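Putative O-methyltransferase (Klebsiella pneumoniae subsp. pneumoniae, PDB 3TFW) probably transfers a methyl group from S-adenosyl-L-methionine to a hydroxyl oxygen of a substrate that has not been established. Local coordinates at residues R161-V172 with W216-A226; A124-G132 with N148-Y159. All coordinates share one frame; numbering follows the deposited sequence.

Interaction 1: residues R161-V172 with W216-A226; sequences RPGTLIIGDNVV and WDGFTLAWVNA
Leu165, Ile167 and Leu221 project from the same face of the antiparallel pairing of strands 165-169 and 217-224, where the otherwise parallel sheet of the Rossmann-like class I methyltransferase fold reverses direction, the strand order being 3-2-1-4-5-7-6. The segment axes run 4.6 Å apart, at 164°. Leu221 CD1 is the bump on this face: it sits 3.5 Å from Ile167 CG1 and also meets Leu165 CD2, so it fills the hollow between the two side chains. Helix 49-62 packs over Leu165 and Ile167, and Phe54 of the second subunit rests on Leu221. Ile166 and Ala222 take the other face, where Ile166 CD1 reaches past the small alanine to Val224 CG2, 3.8 Å away. Gly168, lacking a side chain, accommodates Thr220 OG1, which chi1 of 61° sets between its own backbone N and carbonyl carbon; a water links this hydroxyl to Ile166 O. Beyond the strand, Val171 N donates to Gly218 O from above the carbonyl plane, and Val172 CG2 packs 3.5 Å from Gly218 N in the dip that this glycine provides. Val172 CG1 lies over one face of the Trp216 indole. At the opposite end the type II turn from Arg161 to Thr164 brings Gly163 over Trp223, a ring that Arg60 of the second subunit meets in a cation-pi contact; Gly163 CA stands 3.6 Å from the centroid of the Trp223 six-membered ring, 15° off its normal.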
loop_
_atom_site.group_PDB
_atom_site.type_symbol
_atom_site.label_atom_id
_atom_site.label_comp_id
_atom_site.label_asym_id
_atom_site.label_seq_id
_atom_site.Cartn_x
_atom_site.Cartn_y
_atom_site.Cartn_z
ATOM N N ARG A 161 12.542 3.159 -14.972
ATOM C CA ARG A 161 12.983 1.894 -15.566
ATOM C C ARG A 161 11.879 0.859 -15.309
ATOM O O ARG A 161 10.973 1.102 -14.490
ATOM C CB ARG A 161 14.339 1.443 -14.978
ATOM C CG ARG A 161 14.481 1.523 -13.444
ATOM C CD ARG A 161 14.125 0.223 -12.762
ATOM N NE ARG A 161 14.472 0.189 -11.333
ATOM C CZ ARG A 161 14.016 -0.733 -10.484
ATOM N NH1 ARG A 161 13.207 -1.694 -10.917
ATOM N NH2 ARG A 161 14.363 -0.706 -9.202
ATOM N N PRO A 162 11.916 -0.290 -16.018
ATOM C CA PRO A 162 10.916 -1.298 -15.659
ATOM C C PRO A 162 11.032 -1.692 -14.193
ATOM O O PRO A 162 12.120 -2.015 -13.716
ATOM C CB PRO A 162 11.245 -2.481 -16.583
ATOM C CG PRO A 162 11.907 -1.842 -17.782
ATOM C CD PRO A 162 12.647 -0.633 -17.258
ATOM N N GLY A 163 9.910 -1.623 -13.481
ATOM C CA GLY A 163 9.861 -1.940 -12.056
ATOM C C GLY A 163 9.906 -0.737 -11.124
ATOM O O GLY A 163 9.746 -0.880 -9.914
ATOM N N THR A 164 10.148 0.444 -11.686
ATOM C CA THR A 164 10.061 1.698 -10.942
ATOM C C THR A 164 8.649 1.822 -10.392
ATOM O O THR A 164 7.681 1.470 -11.058
ATOM C CB THR A 164 10.333 2.933 -11.845
ATOM O OG1 THR A 164 11.728 2.999 -12.193
ATOM C CG2 THR A 164 9.923 4.246 -11.139
ATOM N N LEU A 165 8.557 2.307 -9.165
ATOM C CA LEU A 165 7.274 2.562 -8.545
ATOM C C LEU A 165 7.046 4.062 -8.460
ATOM O O LEU A 165 7.896 4.800 -7.946
ATOM C CB LEU A 165 7.240 1.923 -7.156
ATOM C CG LEU A 165 5.880 1.797 -6.474
ATOM C CD1 LEU A 165 4.971 0.825 -7.234
ATOM C CD2 LEU A 165 6.109 1.304 -5.058
ATOM N N ILE A 166 5.897 4.507 -8.963
ATOM C CA ILE A 166 5.509 5.901 -8.901
ATOM C C ILE A 166 4.333 6.052 -7.926
ATOM O O ILE A 166 3.306 5.384 -8.075
ATOM C CB ILE A 166 5.109 6.425 -10.303
ATOM C CG1 ILE A 166 6.262 6.209 -11.305
ATOM C CG2 ILE A 166 4.693 7.908 -10.240
ATOM C CD1 ILE A 166 5.923 6.539 -12.766
ATOM N N ILE A 167 4.488 6.918 -6.929
ATOM C CA ILE A 167 3.414 7.162 -5.953
ATOM C C ILE A 167 2.904 8.585 -6.106
ATOM O O ILE A 167 3.709 9.534 -6.128
ATOM C CB ILE A 167 3.914 6.970 -4.495
ATOM C CG1 ILE A 167 4.603 5.620 -4.334
ATOM C CG2 ILE A 167 2.763 7.145 -3.492
ATOM C CD1 ILE A 167 5.719 5.640 -3.302
ATOM N N GLY A 168 1.580 8.741 -6.215
ATOM C CA GLY A 168 0.961 10.065 -6.255
ATOM C C GLY A 168 0.074 10.285 -5.040
ATOM O O GLY A 168 -0.964 9.630 -4.912
ATOM N N ASP A 169 0.468 11.196 -4.150
ATOM C CA ASP A 169 -0.283 11.391 -2.886
ATOM C C ASP A 169 -1.344 12.476 -3.028
ATOM O O ASP A 169 -1.258 13.351 -3.908
ATOM C CB ASP A 169 0.658 11.715 -1.708
ATOM C CG ASP A 169 0.157 11.167 -0.350
ATOM O OD1 ASP A 169 -0.884 10.470 -0.273
ATOM O OD2 ASP A 169 0.826 11.441 0.674
ATOM N N ASN A 170 -2.367 12.396 -2.171
ATOM C CA ASN A 170 -3.373 13.450 -2.043
ATOM C C ASN A 170 -4.214 13.668 -3.299
ATOM O O ASN A 170 -4.353 14.798 -3.782
ATOM C CB ASN A 170 -2.707 14.755 -1.568
ATOM C CG ASN A 170 -1.880 14.554 -0.311
ATOM O OD1 ASN A 170 -0.660 14.716 -0.325
ATOM N ND2 ASN A 170 -2.537 14.163 0.779
ATOM N N VAL A 171 -4.789 12.585 -3.812
ATOM C CA VAL A 171 -5.530 12.629 -5.069
ATOM C C VAL A 171 -7.056 12.735 -4.933
ATOM O O VAL A 171 -7.740 12.957 -5.924
ATOM C CB VAL A 171 -5.171 11.425 -6.001
ATOM C CG1 VAL A 171 -3.732 11.544 -6.486
ATOM C CG2 VAL A 171 -5.408 10.076 -5.298
ATOM N N VAL A 172 -7.576 12.583 -3.721
ATOM C CA VAL A 172 -9.028 12.509 -3.512
ATOM C C VAL A 172 -9.704 13.892 -3.461
ATOM O O VAL A 172 -10.840 14.046 -3.914
ATOM C CB VAL A 172 -9.346 11.634 -2.283
ATOM C CG1 VAL A 172 -10.798 11.799 -1.806
ATOM C CG2 VAL A 172 -9.039 10.176 -2.610
ATOM N N TRP A 216 -9.905 12.107 5.370
ATOM C CA TRP A 216 -10.178 11.305 4.181
ATOM C C TRP A 216 -9.345 11.756 2.981
ATOM O O TRP A 216 -9.439 12.903 2.541
ATOM C CB TRP A 216 -11.659 11.361 3.859
ATOM C CG TRP A 216 -12.078 10.693 2.582
ATOM C CD1 TRP A 216 -11.642 9.486 2.086
ATOM C CD2 TRP A 216 -13.052 11.179 1.660
ATOM N NE1 TRP A 216 -12.280 9.216 0.897
ATOM C CE2 TRP A 216 -13.153 10.233 0.618
ATOM C CE3 TRP A 216 -13.856 12.329 1.612
ATOM C CZ2 TRP A 216 -14.022 10.402 -0.465
ATOM C CZ3 TRP A 216 -14.709 12.504 0.534
ATOM C CH2 TRP A 216 -14.793 11.534 -0.489
ATOM N N ASP A 217 -8.535 10.841 2.452
ATOM C CA ASP A 217 -7.735 11.147 1.271
ATOM C C ASP A 217 -7.408 9.863 0.521
ATOM O O ASP A 217 -8.111 8.841 0.647
ATOM C CB ASP A 217 -6.455 11.913 1.664
ATOM C CG ASP A 217 -5.985 12.900 0.579
ATOM O OD1 ASP A 217 -6.313 12.728 -0.612
ATOM O OD2 ASP A 217 -5.257 13.860 0.923
ATOM N N GLY A 218 -6.369 9.910 -0.303
ATOM C CA GLY A 218 -6.009 8.727 -1.070
ATOM C C GLY A 218 -4.760 8.940 -1.894
ATOM O O GLY A 218 -4.282 10.072 -2.032
ATOM N N PHE A 219 -4.254 7.844 -2.454
ATOM C CA PHE A 219 -3.017 7.877 -3.218
ATOM C C PHE A 219 -3.053 6.896 -4.395
ATOM O O PHE A 219 -3.785 5.910 -4.371
ATOM C CB PHE A 219 -1.812 7.603 -2.307
ATOM C CG PHE A 219 -1.731 6.182 -1.782
ATOM C CD1 PHE A 219 -0.971 5.218 -2.448
ATOM C CD2 PHE A 219 -2.384 5.816 -0.606
ATOM C CE1 PHE A 219 -0.889 3.904 -1.964
ATOM C CE2 PHE A 219 -2.304 4.502 -0.113
ATOM C CZ PHE A 219 -1.564 3.552 -0.783
ATOM N N THR A 220 -2.264 7.185 -5.421
ATOM C CA THR A 220 -2.075 6.243 -6.521
ATOM C C THR A 220 -0.745 5.524 -6.382
ATOM O O THR A 220 0.203 6.042 -5.780
ATOM C CB THR A 220 -2.144 6.945 -7.886
ATOM O OG1 THR A 220 -1.102 7.927 -7.983
ATOM C CG2 THR A 220 -3.484 7.625 -8.055
ATOM N N LEU A 221 -0.688 4.323 -6.946
ATOM C CA LEU A 221 0.516 3.522 -6.958
ATOM C C LEU A 221 0.589 2.924 -8.351
ATOM O O LEU A 221 -0.383 2.300 -8.797
ATOM C CB LEU A 221 0.386 2.432 -5.908
ATOM C CG LEU A 221 1.610 1.740 -5.310
ATOM C CD1 LEU A 221 2.579 2.726 -4.694
ATOM C CD2 LEU A 221 1.118 0.772 -4.227
ATOM N N ALA A 222 1.709 3.138 -9.049
ATOM C CA ALA A 222 1.847 2.673 -10.436
ATOM C C ALA A 222 3.200 1.995 -10.612
ATOM O O ALA A 222 4.221 2.515 -10.149
ATOM C CB ALA A 222 1.696 3.843 -11.426
ATOM N N TRP A 223 3.182 0.826 -11.246
ATOM C CA TRP A 223 4.380 0.056 -11.569
ATOM C C TRP A 223 4.691 0.329 -13.038
ATOM O O TRP A 223 3.790 0.293 -13.876
ATOM C CB TRP A 223 4.095 -1.440 -11.325
ATOM C CG TRP A 223 5.087 -2.432 -11.901
ATOM C CD1 TRP A 223 5.183 -2.840 -13.209
ATOM C CD2 TRP A 223 6.094 -3.157 -11.182
ATOM N NE1 TRP A 223 6.189 -3.764 -13.346
ATOM C CE2 TRP A 223 6.764 -3.980 -12.120
ATOM C CE3 TRP A 223 6.499 -3.189 -9.839
ATOM C CZ2 TRP A 223 7.811 -4.827 -11.758
ATOM C CZ3 TRP A 223 7.544 -4.030 -9.480
ATOM C CH2 TRP A 223 8.191 -4.834 -10.438
ATOM N N VAL A 224 5.960 0.606 -13.338
ATOM C CA VAL A 224 6.390 0.871 -14.705
ATOM C C VAL A 224 6.702 -0.455 -15.412
ATOM O O VAL A 224 7.522 -1.249 -14.947
ATOM C CB VAL A 224 7.596 1.847 -14.768
ATOM C CG1 VAL A 224 8.065 2.054 -16.213
ATOM C CG2 VAL A 224 7.225 3.195 -14.130
ATOM N N ASN A 225 6.003 -0.689 -16.517
ATOM C CA ASN A 225 6.169 -1.906 -17.321
ATOM C C ASN A 225 7.297 -1.736 -18.320
ATOM O O ASN A 225 7.550 -0.619 -18.787
ATOM C CB ASN A 225 4.886 -2.210 -18.096
ATOM C CG ASN A 225 3.693 -2.419 -17.191
ATOM O OD1 ASN A 225 2.638 -1.828 -17.392
ATOM N ND2 ASN A 225 3.853 -3.261 -16.196
ATOM N N ALA A 226 7.967 -2.839 -18.643
ATOM C CA ALA A 226 8.914 -2.883 -19.765
ATOM C C ALA A 226 8.179 -2.644 -21.093
ATOM O O ALA A 226 7.087 -3.174 -21.308
ATOM C CB ALA A 226 9.645 -4.220 -19.791
HETATM O O HOH W 1 0.996 6.544 -9.170
#

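Interaction 2: residues A124-G132 with N148-Y159; sequences ALQSLESLG and NNPHYLRWALRY
Side-chain packing between two nearly parallel helices, 124-129 and 149-158, joins Leu125 and Leu128 to Tyr152 and Trp155 on one side of the central sheet. The axes lie 10.9 Å apart at 19°, a separation bridged by large side chains. Leu128 CB stands over the face of the Trp155 indole, 3.9 Å from the centroid of the five-membered ring, while Leu128 CD1 turns to the edge of Tyr152. Leu125 CD2 reaches Trp155 CD1 at 3.7 Å, and Glu129 CG touches the indole's six-membered ring at CZ2. The direct hydrogen bond comes at the C-terminal ends. Tyr159 OH donates to Gly132 O over 2.6 Å, in the carbonyl plane and on a lone pair, and a water donating to the same hydroxyl also binds Leu128 O and Gly132 N. With chi1 of -66° placing CG anti to its carbonyl carbon, the Tyr159 ring stands between Leu131 CD1 on one face and Arg158 CG on the other. Tyr152 OH bonds to Asp145 and accepts from a water that takes the Leu125 N-H. Beneath the pair, Leu128 and Tyr152 rest on Ile70 of strand 66-70, Leu131 reaches Leu92 of strand 90-95, and Leu153 turns to helix 185-199.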
loop_
_atom_site.group_PDB
_atom_site.type_symbol
_atom_site.label_atom_id
_atom_site.label_comp_id
_atom_site.label_asym_id
_atom_site.label_seq_id
_atom_site.Cartn_x
_atom_site.Cartn_y
_atom_site.Cartn_z
ATOM N N ALA A 124 9.900 23.111 -9.429
ATOM C CA ALA A 124 10.145 21.682 -9.637
ATOM C C ALA A 124 10.377 21.349 -11.110
ATOM O O ALA A 124 11.266 20.553 -11.447
ATOM C CB ALA A 124 9.002 20.854 -9.082
ATOM N N LEU A 125 9.600 21.981 -11.991
ATOM C CA LEU A 125 9.722 21.712 -13.431
ATOM C C LEU A 125 11.062 22.172 -13.980
ATOM O O LEU A 125 11.638 21.512 -14.853
ATOM C CB LEU A 125 8.581 22.362 -14.214
ATOM C CG LEU A 125 7.276 21.561 -14.213
ATOM C CD1 LEU A 125 6.115 22.456 -14.643
ATOM C CD2 LEU A 125 7.371 20.321 -15.102
ATOM N N GLN A 126 11.561 23.297 -13.461
ATOM C CA GLN A 126 12.886 23.778 -13.847
ATOM C C GLN A 126 13.939 22.736 -13.465
ATOM O O GLN A 126 14.822 22.417 -14.262
ATOM C CB GLN A 126 13.203 25.134 -13.199
ATOM C CG GLN A 126 14.672 25.591 -13.339
ATOM C CD GLN A 126 14.873 27.060 -13.003
ATOM O OE1 GLN A 126 14.001 27.703 -12.412
ATOM N NE2 GLN A 126 16.021 27.605 -13.399
ATOM N N SER A 127 13.836 22.203 -12.252
ATOM C CA SER A 127 14.790 21.190 -11.794
ATOM C C SER A 127 14.705 19.912 -12.624
ATOM O O SER A 127 15.741 19.357 -13.003
ATOM C CB SER A 127 14.582 20.891 -10.315
ATOM O OG SER A 127 14.958 22.013 -9.543
ATOM N N LEU A 128 13.482 19.462 -12.917
ATOM C CA LEU A 128 13.275 18.273 -13.756
ATOM C C LEU A 128 13.829 18.440 -15.169
ATOM O O LEU A 128 14.425 17.504 -15.722
ATOM C CB LEU A 128 11.793 17.884 -13.803
ATOM C CG LEU A 128 11.267 17.341 -12.475
ATOM C CD1 LEU A 128 9.744 17.339 -12.450
ATOM C CD2 LEU A 128 11.835 15.951 -12.210
ATOM N N GLU A 129 13.641 19.635 -15.735
ATOM C CA GLU A 129 14.171 19.970 -17.069
ATOM C C GLU A 129 15.702 19.969 -17.124
ATOM O O GLU A 129 16.281 19.802 -18.202
ATOM C CB GLU A 129 13.645 21.337 -17.531
ATOM C CG GLU A 129 12.163 21.355 -17.869
ATOM C CD GLU A 129 11.566 22.750 -17.846
ATOM O OE1 GLU A 129 12.312 23.722 -17.611
ATOM O OE2 GLU A 129 10.345 22.868 -18.074
ATOM N N SER A 130 16.344 20.146 -15.968
ATOM C CA SER A 130 17.803 20.249 -15.863
ATOM C C SER A 130 18.525 18.934 -15.547
ATOM O O SER A 130 19.749 18.928 -15.407
ATOM C CB SER A 130 18.199 21.285 -14.801
ATOM O OG SER A 130 17.589 22.540 -15.055
ATOM N N LEU A 131 17.780 17.836 -15.432
ATOM C CA LEU A 131 18.368 16.545 -15.050
ATOM C C LEU A 131 19.299 15.950 -16.105
ATOM O O LEU A 131 20.273 15.282 -15.762
ATOM C CB LEU A 131 17.281 15.528 -14.681
ATOM C CG LEU A 131 16.518 15.783 -13.377
ATOM C CD1 LEU A 131 15.390 14.768 -13.204
ATOM C CD2 LEU A 131 17.456 15.766 -12.187
ATOM N N GLY A 132 18.997 16.195 -17.377
ATOM C CA GLY A 132 19.829 15.693 -18.476
ATOM C C GLY A 132 19.854 14.175 -18.507
ATOM O O GLY A 132 18.827 13.534 -18.292
ATOM N N ASN A 148 0.005 20.941 -11.785
ATOM C CA ASN A 148 1.055 20.416 -12.676
ATOM C C ASN A 148 1.370 18.929 -12.530
ATOM O O ASN A 148 2.335 18.434 -13.103
ATOM C CB ASN A 148 2.340 21.235 -12.550
ATOM C CG ASN A 148 2.264 22.537 -13.309
ATOM O OD1 ASN A 148 1.521 22.656 -14.284
ATOM N ND2 ASN A 148 3.021 23.525 -12.862
ATOM N N ASN A 149 0.539 18.222 -11.772
ATOM C CA ASN A 149 0.639 16.762 -11.694
ATOM C C ASN A 149 0.875 16.022 -13.014
ATOM O O ASN A 149 1.765 15.173 -13.072
ATOM C CB ASN A 149 -0.548 16.157 -10.927
ATOM C CG ASN A 149 -0.192 15.863 -9.479
ATOM O OD1 ASN A 149 0.494 16.661 -8.821
ATOM N ND2 ASN A 149 -0.620 14.699 -8.984
ATOM N N PRO A 150 0.115 16.352 -14.084
ATOM C CA PRO A 150 0.359 15.579 -15.303
ATOM C C PRO A 150 1.767 15.801 -15.862
ATOM O O PRO A 150 2.350 14.873 -16.421
ATOM C CB PRO A 150 -0.721 16.069 -16.276
ATOM C CG PRO A 150 -1.229 17.342 -15.697
ATOM C CD PRO A 150 -1.018 17.289 -14.236
ATOM N N HIS A 151 2.313 17.005 -15.684
ATOM C CA HIS A 151 3.693 17.295 -16.095
ATOM C C HIS A 151 4.707 16.492 -15.286
ATOM O O HIS A 151 5.701 15.993 -15.826
ATOM C CB HIS A 151 3.994 18.797 -15.965
ATOM C CG HIS A 151 3.131 19.662 -16.829
ATOM N ND1 HIS A 151 3.231 19.677 -18.202
ATOM C CD2 HIS A 151 2.162 20.555 -16.513
ATOM C CE1 HIS A 151 2.355 20.534 -18.696
ATOM N NE2 HIS A 151 1.691 21.078 -17.693
ATOM N N TYR A 152 4.455 16.384 -13.983
ATOM C CA TYR A 152 5.298 15.580 -13.112
ATOM C C TYR A 152 5.288 14.111 -13.529
ATOM O O TYR A 152 6.334 13.464 -13.538
ATOM C CB TYR A 152 4.886 15.749 -11.647
ATOM C CG TYR A 152 5.049 17.169 -11.161
ATOM C CD1 TYR A 152 6.147 17.933 -11.553
ATOM C CD2 TYR A 152 4.087 17.765 -10.343
ATOM C CE1 TYR A 152 6.299 19.248 -11.143
ATOM C CE2 TYR A 152 4.239 19.091 -9.908
ATOM C CZ TYR A 152 5.347 19.814 -10.320
ATOM O OH TYR A 152 5.522 21.107 -9.903
ATOM N N LEU A 153 4.121 13.602 -13.920
ATOM C CA LEU A 153 4.022 12.217 -14.393
ATOM C C LEU A 153 4.841 11.975 -15.668
ATOM O O LEU A 153 5.493 10.935 -15.813
ATOM C CB LEU A 153 2.556 11.803 -14.607
ATOM C CG LEU A 153 2.274 10.313 -14.909
ATOM C CD1 LEU A 153 2.973 9.344 -13.929
ATOM C CD2 LEU A 153 0.773 10.052 -14.907
ATOM N N ARG A 154 4.798 12.935 -16.589
ATOM C CA ARG A 154 5.579 12.839 -17.826
ATOM C C ARG A 154 7.079 12.731 -17.530
ATOM O O ARG A 154 7.753 11.846 -18.060
ATOM C CB ARG A 154 5.279 14.020 -18.757
ATOM C CG ARG A 154 6.146 14.039 -20.019
ATOM C CD ARG A 154 5.753 15.174 -20.966
ATOM N NE ARG A 154 6.160 16.478 -20.459
ATOM C CZ ARG A 154 5.317 17.350 -19.923
ATOM N NH1 ARG A 154 4.024 17.057 -19.841
ATOM N NH2 ARG A 154 5.755 18.513 -19.473
ATOM N N TRP A 155 7.581 13.612 -16.665
ATOM C CA TRP A 155 8.986 13.569 -16.229
ATOM C C TRP A 155 9.316 12.299 -15.438
ATOM O O TRP A 155 10.403 11.725 -15.594
ATOM C CB TRP A 155 9.336 14.828 -15.423
ATOM C CG TRP A 155 9.559 16.007 -16.297
ATOM C CD1 TRP A 155 8.775 17.128 -16.394
ATOM C CD2 TRP A 155 10.632 16.184 -17.224
ATOM N NE1 TRP A 155 9.307 17.997 -17.322
ATOM C CE2 TRP A 155 10.444 17.443 -17.848
ATOM C CE3 TRP A 155 11.741 15.408 -17.582
ATOM C CZ2 TRP A 155 11.325 17.944 -18.817
ATOM C CZ3 TRP A 155 12.621 15.902 -18.550
ATOM C CH2 TRP A 155 12.406 17.165 -19.155
ATOM N N ALA A 156 8.377 11.850 -14.603
ATOM C CA ALA A 156 8.550 10.600 -13.839
ATOM C C ALA A 156 8.771 9.445 -14.814
ATOM O O ALA A 156 9.676 8.630 -14.630
ATOM C CB ALA A 156 7.310 10.307 -12.933
ATOM N N LEU A 157 7.967 9.410 -15.875
ATOM C CA LEU A 157 8.065 8.331 -16.857
ATOM C C LEU A 157 9.389 8.386 -17.609
ATOM O O LEU A 157 10.001 7.353 -17.876
ATOM C CB LEU A 157 6.869 8.348 -17.816
ATOM C CG LEU A 157 5.616 7.651 -17.289
ATOM C CD1 LEU A 157 4.357 8.164 -18.018
ATOM C CD2 LEU A 157 5.727 6.121 -17.373
ATOM N N ARG A 158 9.825 9.598 -17.931
ATOM C CA ARG A 158 11.103 9.805 -18.589
ATOM C C ARG A 158 12.254 9.248 -17.751
ATOM O O ARG A 158 13.169 8.636 -18.294
ATOM C CB ARG A 158 11.308 11.287 -18.908
ATOM C CG ARG A 158 12.763 11.716 -19.190
ATOM C CD ARG A 158 13.309 11.143 -20.508
ATOM N NE ARG A 158 14.673 11.618 -20.774
ATOM C CZ ARG A 158 15.786 11.069 -20.285
ATOM N NH1 ARG A 158 15.731 10.009 -19.483
ATOM N NH2 ARG A 158 16.968 11.595 -20.590
ATOM N N TYR A 159 12.194 9.431 -16.436
ATOM C CA TYR A 159 13.257 8.964 -15.552
ATOM C C TYR A 159 12.890 7.710 -14.764
ATOM O O TYR A 159 13.205 7.599 -13.574
ATOM C CB TYR A 159 13.747 10.109 -14.651
ATOM C CG TYR A 159 14.441 11.203 -15.464
ATOM C CD1 TYR A 159 15.714 10.997 -16.003
ATOM C CD2 TYR A 159 13.817 12.422 -15.704
ATOM C CE1 TYR A 159 16.351 11.984 -16.758
ATOM C CE2 TYR A 159 14.446 13.417 -16.460
ATOM C CZ TYR A 159 15.711 13.185 -16.981
ATOM O OH TYR A 159 16.336 14.156 -17.734
HETATM O O HOH W 2 6.799 23.386 -11.134
HETATM O O HOH W 3 15.875 16.626 -17.987
#

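In the fold
After three N-terminal helices and strands 66-70, 90-95 and 117-121, the chain forms helix 124-129, enters the sheet as strand 139-142 and returns as helix 149-158; interaction 2 closes this loop, with 15 residues between its segments. Strand 165-169 follows and opens interaction 1, whose 43 intervening residues include helix 185-199 and strand 203-211. The two contacts are in series, neither nested nor crossed. The centres of interactions 1 and 2 are about 15 Å apart. They touch where Ile166 CD1 packs on Ala156 CB at 4.0 Å and near Leu153 CD1. Interaction 2 ties helices over the parallel strands, and interaction 1 joins those strands to antiparallel strand 217-224, which separates 165-169 from outermost strand 203-211.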